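PDB 6DNT: NAD-dependent epimerase/dehydratase from Methanobrevibacter ruminantium, which probably interconverts UDP-N-acetylglucosamine and its 4-epimer with the help of bound NAD, and is seen here holding UDP-N-acetylmuramic acid. Local coordinates for residues A[148-160]-A[171-185]. Numbering follows the deposited sequence. Where two conformers were deposited one is given.
With NAD (nicotinamide-adenine-dinucleotide), chain B.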
ATOM      1  N   VAL A 148      -0.732  12.271  13.815  0.50 12.21           N
ATOM      2  CA  VAL A 148       0.010  12.416  12.564  0.50 11.88           C
ATOM      3  C   VAL A 148      -0.954  12.966  11.511  0.50 11.30           C
ATOM      4  O   VAL A 148      -2.062  12.445  11.391  0.50 10.91           O
ATOM      5  CB  VAL A 148       0.518  11.046  12.082  0.50 11.99           C
ATOM      6  CG1 VAL A 148       1.109  11.154  10.678  0.50 12.11           C
ATOM      7  CG2 VAL A 148       1.520  10.457  13.072  0.50 12.24           C
ATOM      8  N   ILE A 149      -0.569  14.000  10.756  0.80 11.28           N
ATOM      9  CA  ILE A 149      -1.429  14.527   9.711  0.80 11.26           C
ATOM     10  C   ILE A 149      -0.637  14.248   8.442  0.80 10.86           C
ATOM     11  O   ILE A 149       0.433  14.814   8.257  0.80 11.01           O
ATOM     12  CB  ILE A 149      -1.745  16.014   9.914  0.80 12.20           C
ATOM     13  CG1 ILE A 149      -2.325  16.272  11.327  0.80 12.64           C
ATOM     14  CG2 ILE A 149      -2.732  16.462   8.840  0.80 12.44           C
ATOM     15  CD1 ILE A 149      -1.288  16.421  12.429  0.80 13.62           C
ATOM     16  N   PHE A 150      -1.156  13.351   7.603  1.00 10.15           N
ATOM     17  CA  PHE A 150      -0.442  12.853   6.423  1.00 10.23           C
ATOM     18  C   PHE A 150      -1.015  13.447   5.136  1.00 10.15           C
ATOM     19  O   PHE A 150      -2.219  13.473   4.963  1.00 10.52           O
ATOM     20  CB  PHE A 150      -0.552  11.326   6.347  1.00 10.26           C
ATOM     21  CG  PHE A 150       0.055  10.740   5.104  1.00 10.13           C
ATOM     22  CD1 PHE A 150       1.401  10.910   4.826  1.00 10.43           C
ATOM     23  CD2 PHE A 150      -0.730  10.050   4.182  1.00 10.18           C
ATOM     24  CE1 PHE A 150       1.959  10.401   3.665  1.00 10.44           C
ATOM     25  CE2 PHE A 150      -0.172   9.538   3.018  1.00 10.29           C
ATOM     26  CZ  PHE A 150       1.167   9.707   2.758  1.00 10.34           C
ATOM     27  N   SER A 151      -0.128  13.900   4.250  1.00 10.01           N
ATOM     28  CA  SER A 151      -0.496  14.455   2.953  1.00 10.08           C
ATOM     29  C   SER A 151      -0.614  13.332   1.928  1.00 10.37           C
ATOM     30  O   SER A 151       0.387  12.805   1.469  1.00 10.76           O
ATOM     31  CB  SER A 151       0.574  15.445   2.481  1.00  9.99           C
ATOM     32  OG  SER A 151       0.603  16.570   3.318  1.00  9.72           O
ATOM     33  N   SER A 152      -1.845  12.961   1.608  1.00 10.67           N
ATOM     34  CA  SER A 152      -2.139  11.998   0.548  1.00 10.67           C
ATOM     35  C   SER A 152      -2.633  12.766  -0.669  1.00 11.07           C
ATOM     36  O   SER A 152      -2.442  13.982  -0.748  1.00 11.28           O
ATOM     37  CB  SER A 152      -3.161  10.970   1.029  1.00 10.61           C
ATOM     38  OG  SER A 152      -3.264   9.929   0.087  1.00 10.37           O
ATOM     39  N   SER A 153      -3.257  12.073  -1.616  1.00 11.11           N
ATOM     40  CA  SER A 153      -3.580  12.667  -2.905  1.00 11.58           C
ATOM     41  C   SER A 153      -4.788  12.004  -3.512  1.00 11.56           C
ATOM     42  O   SER A 153      -4.958  10.793  -3.389  1.00 11.61           O
ATOM     43  CB  SER A 153      -2.395  12.471  -3.867  1.00 12.08           C
ATOM     44  OG  SER A 153      -2.731  12.930  -5.158  1.00 13.58           O
ATOM     45  N   SER A 154      -5.590  12.780  -4.228  1.00 11.41           N
ATOM     46  CA  SER A 154      -6.650  12.215  -5.054  1.00 11.73           C
ATOM     47  C   SER A 154      -6.133  11.263  -6.165  1.00 11.29           C
ATOM     48  O   SER A 154      -6.921  10.536  -6.770  1.00 11.02           O
ATOM     49  CB  SER A 154      -7.465  13.340  -5.691  1.00 12.37           C
ATOM     50  OG  SER A 154      -6.699  13.988  -6.687  1.00 12.89           O
ATOM     51  N   ALA A 155      -4.821  11.246  -6.439  1.00 10.76           N
ATOM     52  CA  ALA A 155      -4.231  10.258  -7.351  1.00 10.53           C
ATOM     53  C   ALA A 155      -4.574   8.823  -6.962  1.00 10.29           C
ATOM     54  O   ALA A 155      -4.651   7.950  -7.825  1.00 10.29           O
ATOM     55  CB  ALA A 155      -2.718  10.426  -7.442  1.00 10.66           C
ATOM     56  N   VAL A 156      -4.825   8.578  -5.678  1.00 10.42           N
ATOM     57  CA  VAL A 156      -5.151   7.212  -5.240  1.00 10.85           C
ATOM     58  C   VAL A 156      -6.460   6.683  -5.855  1.00 11.38           C
ATOM     59  O   VAL A 156      -6.641   5.471  -5.946  1.00 11.61           O
ATOM     60  CB  VAL A 156      -5.175   7.059  -3.701  1.00 10.82           C
ATOM     61  CG1 VAL A 156      -3.861   7.530  -3.090  1.00 11.04           C
ATOM     62  CG2 VAL A 156      -6.387   7.747  -3.069  1.00 10.94           C
ATOM     63  N   TYR A 157      -7.359   7.585  -6.279  1.00 11.30           N
ATOM     64  CA  TYR A 157      -8.614   7.179  -6.937  1.00 12.21           C
ATOM     65  C   TYR A 157      -8.441   6.676  -8.368  1.00 12.83           C
ATOM     66  O   TYR A 157      -9.330   5.993  -8.889  1.00 12.67           O
ATOM     67  CB  TYR A 157      -9.622   8.326  -6.966  1.00 12.19           C
ATOM     68  CG  TYR A 157     -10.079   8.800  -5.606  1.00 12.13           C
ATOM     69  CD1 TYR A 157     -10.838   7.974  -4.779  1.00 12.53           C
ATOM     70  CD2 TYR A 157      -9.753  10.060  -5.140  1.00 11.78           C
ATOM     71  CE1 TYR A 157     -11.274   8.409  -3.542  1.00 12.45           C
ATOM     72  CE2 TYR A 157     -10.187  10.506  -3.906  1.00 11.91           C
ATOM     73  CZ  TYR A 157     -10.942   9.674  -3.107  1.00 12.18           C
ATOM     74  OH  TYR A 157     -11.355  10.098  -1.877  1.00 12.06           O
ATOM     75  N   GLY A 158      -7.348   7.038  -9.022  1.00 13.24           N
ATOM     76  CA  GLY A 158      -7.181   6.724 -10.442  1.00 14.39           C
ATOM     77  C   GLY A 158      -8.292   7.310 -11.291  1.00 15.74           C
ATOM     78  O   GLY A 158      -8.813   8.383 -10.995  1.00 16.49           O
ATOM     79  N   GLU A 159      -8.666   6.583 -12.331  1.00 17.27           N
ATOM     80  CA  GLU A 159      -9.670   7.029 -13.289  1.00 20.09           C
ATOM     81  C   GLU A 159     -11.011   6.469 -12.845  1.00 21.38           C
ATOM     82  O   GLU A 159     -11.424   5.397 -13.278  1.00 25.19           O
ATOM     83  CB  GLU A 159      -9.288   6.568 -14.698  1.00 22.61           C
ATOM     84  CG  GLU A 159     -10.130   7.222 -15.786  0.80 25.09           C
ATOM     85  CD  GLU A 159      -9.801   6.739 -17.186  0.80 27.77           C
ATOM     86  OE1 GLU A 159     -10.404   7.274 -18.138  0.80 30.48           O
ATOM     87  OE2 GLU A 159      -8.964   5.825 -17.349  0.80 29.79           O
ATOM     88  N   ASN A 160     -11.687   7.201 -11.975  1.00 20.35           N
ATOM     89  CA  ASN A 160     -12.924   6.735 -11.358  1.00 20.22           C
ATOM     90  C   ASN A 160     -14.040   7.658 -11.811  1.00 20.46           C
ATOM     91  O   ASN A 160     -14.002   8.860 -11.535  1.00 20.94           O
ATOM     92  CB  ASN A 160     -12.790   6.736  -9.828  1.00 20.69           C
ATOM     93  CG  ASN A 160     -13.979   6.089  -9.122  1.00 21.50           C
ATOM     94  OD1 ASN A 160     -15.116   6.140  -9.598  1.00 22.76           O
ATOM     95  ND2 ASN A 160     -13.718   5.485  -7.971  1.00 20.94           N
ATOM     96  N   PHE A 171      -9.146   2.082  -3.998  1.00 15.90           N
ATOM     97  CA  PHE A 171      -7.944   2.570  -4.656  1.00 15.24           C
ATOM     98  C   PHE A 171      -7.829   2.012  -6.073  1.00 14.76           C
ATOM     99  O   PHE A 171      -8.080   0.814  -6.312  1.00 14.45           O
ATOM    100  CB  PHE A 171      -6.698   2.116  -3.898  1.00 14.67           C
ATOM    101  CG  PHE A 171      -6.561   2.672  -2.507  1.00 14.33           C
ATOM    102  CD1 PHE A 171      -6.588   4.042  -2.268  1.00 14.24           C
ATOM    103  CD2 PHE A 171      -6.327   1.825  -1.432  1.00 14.10           C
ATOM    104  CE1 PHE A 171      -6.410   4.555  -0.996  1.00 14.42           C
ATOM    105  CE2 PHE A 171      -6.150   2.334  -0.153  1.00 14.47           C
ATOM    106  CZ  PHE A 171      -6.200   3.697   0.076  1.00 14.15           C
ATOM    107  N   LEU A 172      -7.408   2.857  -7.007  1.00 14.63           N
ATOM    108  CA  LEU A 172      -7.125   2.426  -8.385  1.00 15.48           C
ATOM    109  C   LEU A 172      -5.872   3.134  -8.871  1.00 15.09           C
ATOM    110  O   LEU A 172      -5.920   3.919  -9.822  1.00 15.03           O
ATOM    111  CB  LEU A 172      -8.295   2.746  -9.331  1.00 16.92           C
ATOM    112  CG  LEU A 172      -9.575   1.935  -9.280  1.00 19.31           C
ATOM    113  CD1 LEU A 172     -10.617   2.551 -10.232  1.00 19.94           C
ATOM    114  CD2 LEU A 172      -9.283   0.484  -9.639  1.00 19.60           C
ATOM    115  N   PRO A 173      -4.731   2.882  -8.213  1.00 13.71           N
ATOM    116  CA  PRO A 173      -3.539   3.653  -8.562  1.00 13.82           C
ATOM    117  C   PRO A 173      -3.002   3.348  -9.962  1.00 14.44           C
ATOM    118  O   PRO A 173      -2.888   2.189 -10.350  1.00 14.14           O
ATOM    119  CB  PRO A 173      -2.537   3.222  -7.497  1.00 13.81           C
ATOM    120  CG  PRO A 173      -2.955   1.819  -7.164  1.00 13.52           C
ATOM    121  CD  PRO A 173      -4.451   1.886  -7.164  1.00 13.80           C
ATOM    122  N   CYS A 174      -2.693   4.401 -10.710  1.00 14.17           N
ATOM    123  CA  CYS A 174      -2.191   4.256 -12.072  1.00 15.02           C
ATOM    124  C   CYS A 174      -0.697   4.463 -12.176  1.00 14.19           C
ATOM    125  O   CYS A 174      -0.122   4.177 -13.221  1.00 15.55           O
ATOM    126  CB  CYS A 174      -2.928   5.222 -12.990  1.00 16.25           C
ATOM    127  SG  CYS A 174      -4.650   4.712 -13.176  1.00 19.84           S
ATOM    128  N   SER A 175      -0.071   4.985 -11.122  1.00 12.52           N
ATOM    129  CA  SER A 175       1.367   5.213 -11.089  1.00 11.80           C
ATOM    130  C   SER A 175       1.927   4.698  -9.775  1.00 10.82           C
ATOM    131  O   SER A 175       1.181   4.550  -8.805  1.00 10.37           O
ATOM    132  CB  SER A 175       1.690   6.701 -11.190  1.00 11.74           C
ATOM    133  OG  SER A 175       1.197   7.421 -10.061  1.00 12.29           O
ATOM    134  N   PRO A 176       3.238   4.459  -9.727  1.00 10.58           N
ATOM    135  CA  PRO A 176       3.876   4.067  -8.461  1.00 10.77           C
ATOM    136  C   PRO A 176       3.648   5.112  -7.349  1.00 10.63           C
ATOM    137  O   PRO A 176       3.375   4.749  -6.208  1.00 10.14           O
ATOM    138  CB  PRO A 176       5.336   3.926  -8.856  1.00 10.70           C
ATOM    139  CG  PRO A 176       5.280   3.503 -10.296  1.00 10.81           C
ATOM    140  CD  PRO A 176       4.190   4.377 -10.843  1.00 10.73           C
ATOM    141  N   TYR A 177       3.638   6.393  -7.709  1.00 10.43           N
ATOM    142  CA  TYR A 177       3.303   7.458  -6.763  1.00 10.06           C
ATOM    143  C   TYR A 177       1.953   7.234  -6.097  1.00 10.01           C
ATOM    144  O   TYR A 177       1.826   7.339  -4.865  1.00  9.49           O
ATOM    145  CB  TYR A 177       3.315   8.830  -7.453  1.00 10.51           C
ATOM    146  CG  TYR A 177       2.768   9.918  -6.558  1.00 10.72           C
ATOM    147  CD1 TYR A 177       3.570  10.511  -5.594  1.00 11.38           C
ATOM    148  CD2 TYR A 177       1.437  10.340  -6.661  1.00 11.32           C
ATOM    149  CE1 TYR A 177       3.073  11.491  -4.761  1.00 11.34           C
ATOM    150  CE2 TYR A 177       0.922  11.303  -5.816  1.00 11.88           C
ATOM    151  CZ  TYR A 177       1.755  11.876  -4.861  1.00 12.32           C
ATOM    152  OH  TYR A 177       1.241  12.840  -4.038  1.00 13.91           O
ATOM    153  N   ALA A 178       0.936   6.969  -6.910  1.00  9.41           N
ATOM    154  CA  ALA A 178      -0.405   6.744  -6.381  1.00  9.58           C
ATOM    155  C   ALA A 178      -0.442   5.525  -5.469  1.00  9.47           C
ATOM    156  O   ALA A 178      -1.097   5.564  -4.422  1.00 10.07           O
ATOM    157  CB  ALA A 178      -1.427   6.605  -7.500  1.00  9.78           C
ATOM    158  N   ALA A 179       0.274   4.470  -5.844  1.00  9.20           N
ATOM    159  CA  ALA A 179       0.363   3.253  -5.007  1.00  9.09           C
ATOM    160  C   ALA A 179       1.048   3.562  -3.678  1.00  9.10           C
ATOM    161  O   ALA A 179       0.644   3.041  -2.630  1.00  9.12           O
ATOM    162  CB  ALA A 179       1.086   2.133  -5.750  1.00  9.15           C
ATOM    163  N   GLN A 180       2.078   4.395  -3.729  1.00  8.91           N
ATOM    164  CA  GLN A 180       2.828   4.817  -2.530  1.00  8.99           C
ATOM    165  C   GLN A 180       1.992   5.613  -1.546  1.00  9.32           C
ATOM    166  O   GLN A 180       2.013   5.329  -0.348  1.00  9.11           O
ATOM    167  CB  GLN A 180       4.094   5.578  -2.924  1.00  9.09           C
ATOM    168  CG  GLN A 180       5.099   4.659  -3.616  1.00  9.27           C
ATOM    169  CD  GLN A 180       6.057   5.289  -4.619  1.00  9.44           C
ATOM    170  OE1 GLN A 180       6.078   6.541  -4.775  1.00 10.22           O
ATOM    171  NE2 GLN A 180       6.843   4.488  -5.271  1.00  8.83           N
ATOM    172  N   LYS A 181       1.231   6.591  -2.025  1.00  9.25           N
ATOM    173  CA  LYS A 181       0.335   7.327  -1.136  1.00  9.62           C
ATOM    174  C   LYS A 181      -0.736   6.425  -0.515  1.00  9.61           C
ATOM    175  O   LYS A 181      -0.999   6.497   0.692  1.00  9.90           O
ATOM    176  CB  LYS A 181      -0.288   8.535  -1.842  1.00 10.14           C
ATOM    177  CG  LYS A 181       0.713   9.627  -2.162  1.00 10.85           C
ATOM    178  CD  LYS A 181       1.373  10.180  -0.909  1.00 11.40           C
ATOM    179  CE  LYS A 181       2.141  11.461  -1.158  1.00 12.48           C
ATOM    180  NZ  LYS A 181       2.688  11.990   0.107  1.00 12.93           N
ATOM    181  N   ALA A 182      -1.302   5.535  -1.319  1.00  9.24           N
ATOM    182  CA  ALA A 182      -2.263   4.568  -0.811  1.00  9.00           C
ATOM    183  C   ALA A 182      -1.629   3.650   0.236  1.00  9.05           C
ATOM    184  O   ALA A 182      -2.252   3.367   1.270  1.00  9.18           O
ATOM    185  CB  ALA A 182      -2.874   3.765  -1.942  1.00  9.16           C
ATOM    186  N   SER A 183      -0.401   3.194  -0.025  0.50  8.87           N
ATOM    187  CA  SER A 183       0.334   2.345   0.930  0.50  8.93           C
ATOM    188  C   SER A 183       0.510   3.045   2.272  0.50  9.06           C
ATOM    189  O   SER A 183       0.280   2.444   3.323  0.50  8.84           O
ATOM    190  CB  SER A 183       1.699   1.921   0.379  0.50  9.09           C
ATOM    191  OG  SER A 183       2.483   1.281   1.385  0.50  9.16           O
ATOM    192  N   CYS A 184       0.881   4.323   2.236  1.00  9.01           N
ATOM    193  CA  CYS A 184       1.021   5.100   3.465  1.00  9.47           C
ATOM    194  C   CYS A 184      -0.294   5.181   4.228  1.00  9.55           C
ATOM    195  O   CYS A 184      -0.288   5.063   5.463  1.00  9.76           O
ATOM    196  CB  CYS A 184       1.517   6.509   3.193  1.00  9.97           C
ATOM    197  SG  CYS A 184       3.233   6.598   2.618  1.00 11.63           S
ATOM    198  N   GLU A 185      -1.410   5.385   3.519  1.00  9.40           N
ATOM    199  CA  GLU A 185      -2.720   5.416   4.175  1.00 10.09           C
ATOM    200  C   GLU A 185      -3.001   4.073   4.872  1.00 10.19           C
ATOM    201  O   GLU A 185      -3.545   4.025   5.990  1.00 10.49           O
ATOM    202  CB  GLU A 185      -3.840   5.674   3.173  1.00 10.52           C
ATOM    203  CG  GLU A 185      -3.881   7.080   2.593  1.00 11.19           C
ATOM    204  CD  GLU A 185      -5.148   7.319   1.779  1.00 12.35           C
ATOM    205  OE1 GLU A 185      -6.133   6.547   1.958  1.00 13.48           O
ATOM    206  OE2 GLU A 185      -5.185   8.270   0.965  1.00 13.22           O
TER
HETATM  207  PA  NAD B 401       7.229  19.933  -2.469  1.00 10.97           P
HETATM  208  O1A NAD B 401       7.200  21.425  -2.609  1.00 10.85           O
HETATM  209  O2A NAD B 401       8.183  19.158  -3.309  1.00 11.10           O
HETATM  210  O5B NAD B 401       7.490  19.635  -0.906  1.00 11.24           O
HETATM  211  C5B NAD B 401       8.094  18.419  -0.470  1.00 11.34           C
HETATM  212  C4B NAD B 401       9.184  18.821   0.503  1.00 11.01           C
HETATM  213  O4B NAD B 401       9.749  17.633   1.060  1.00 11.22           O
HETATM  214  C3B NAD B 401      10.328  19.576  -0.166  1.00 11.11           C
HETATM  215  O3B NAD B 401      10.612  20.742   0.594  1.00 11.15           O
HETATM  216  C2B NAD B 401      11.484  18.590  -0.210  1.00 11.06           C
HETATM  217  O2B NAD B 401      12.799  19.164  -0.124  1.00 11.33           O
HETATM  218  C1B NAD B 401      11.169  17.688   0.968  1.00 10.92           C
HETATM  219  N9A NAD B 401      11.602  16.289   0.858  1.00 11.60           N
HETATM  220  C8A NAD B 401      11.355  15.423  -0.157  1.00 11.47           C
HETATM  221  N7A NAD B 401      11.853  14.194   0.127  1.00 12.16           N
HETATM  222  C5A NAD B 401      12.394  14.267   1.373  1.00 12.17           C
HETATM  223  C6A NAD B 401      13.080  13.337   2.283  1.00 12.77           C
HETATM  224  N6A NAD B 401      13.281  12.062   1.914  1.00 13.25           N
HETATM  225  N1A NAD B 401      13.496  13.823   3.494  1.00 12.26           N
HETATM  226  C2A NAD B 401      13.293  15.101   3.860  1.00 11.98           C
HETATM  227  N3A NAD B 401      12.668  16.011   3.076  1.00 11.69           N
HETATM  228  C4A NAD B 401      12.215  15.635   1.846  1.00 11.80           C
HETATM  229  O3  NAD B 401       5.751  19.334  -2.695  1.00 10.71           O
HETATM  230  PN  NAD B 401       4.351  19.897  -2.213  1.00 10.65           P
HETATM  231  O1N NAD B 401       4.493  20.910  -1.116  1.00 10.76           O
HETATM  232  O2N NAD B 401       3.526  20.232  -3.425  1.00 11.55           O
HETATM  233  O5D NAD B 401       3.737  18.543  -1.615  1.00 10.63           O
HETATM  234  C5D NAD B 401       3.660  18.361  -0.197  1.00 10.59           C
HETATM  235  C4D NAD B 401       2.890  17.070   0.070  1.00 10.70           C
HETATM  236  O4D NAD B 401       1.565  17.197  -0.454  1.00 10.80           O
HETATM  237  C3D NAD B 401       3.517  15.850  -0.594  1.00 10.94           C
HETATM  238  O3D NAD B 401       3.379  14.693   0.249  1.00 10.88           O
HETATM  239  C2D NAD B 401       2.697  15.687  -1.850  1.00 11.35           C
HETATM  240  O2D NAD B 401       2.738  14.354  -2.342  1.00 12.39           O
HETATM  241  C1D NAD B 401       1.329  16.116  -1.368  1.00 11.27           C
HETATM  242  N1N NAD B 401       0.407  16.559  -2.419  1.00 11.82           N
HETATM  243  C2N NAD B 401       0.629  17.688  -3.115  1.00 11.77           C
HETATM  244  C3N NAD B 401      -0.265  18.106  -4.095  1.00 12.01           C
HETATM  245  C7N NAD B 401      -0.067  19.355  -4.922  1.00 12.13           C
HETATM  246  O7N NAD B 401      -0.917  19.639  -5.759  1.00 12.23           O
HETATM  247  N7N NAD B 401       1.011  20.120  -4.784  1.00 11.76           N
HETATM  248  C4N NAD B 401      -1.403  17.325  -4.319  1.00 12.63           C
HETATM  249  C5N NAD B 401      -1.609  16.160  -3.600  1.00 12.48           C
HETATM  250  C6N NAD B 401      -0.675  15.786  -2.654  1.00 12.42           C
HETATM  251  O   HOH W   1      -3.553   7.192 -10.234  1.00 11.92           O
HETATM  252  O   HOH W   2      -7.588   3.765 -12.830  1.00 28.34           O
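Val156 packs two ways: CG1 settles on the backbone of helix 176-185, 3.6 Å from Ala178 O, while CB and CG2 lie alongside the ring of Phe171 in the loop before it, one face of which is covered by Ala182 CB. Val156 O accepts a nearly straight bond from Leu172 N (2.9 Å, 163° at the hydrogen), tying the 3-10 turn to that loop. Earlier in the chain, on strand 148-153, Phe150, its CG anti to the backbone N (chi1 175°), sends CZ against Cys184 CB and to within 3.7 Å of Lys181 CD. The lysine, bent at chi2 (-61°), runs past that ring so that NZ donates to Ser151 O and to the NAD ribose hydroxyl O3D, both at 2.8 Å. Replacing Lys181 by an alanine is likely to leave O3D and Ser151 O without this donor and one flank of Phe150 bare. With Tyr177 OH 2.7 Å from NAD O2D, this is the Tyr-x-x-x-Lys pair characteristic of short-chain dehydrogenase/reductase enzymes. Ser152 OG donates to Glu185 OE2, whose partner oxygen OE1 salt-bridges Arg203. Strand 147-153 runs parallel between strands 105-108 and 199-208 of the Rossmann sheet; helix 122-142 flanks Cys184, and Leu186 of the second subunit packs on Ala182.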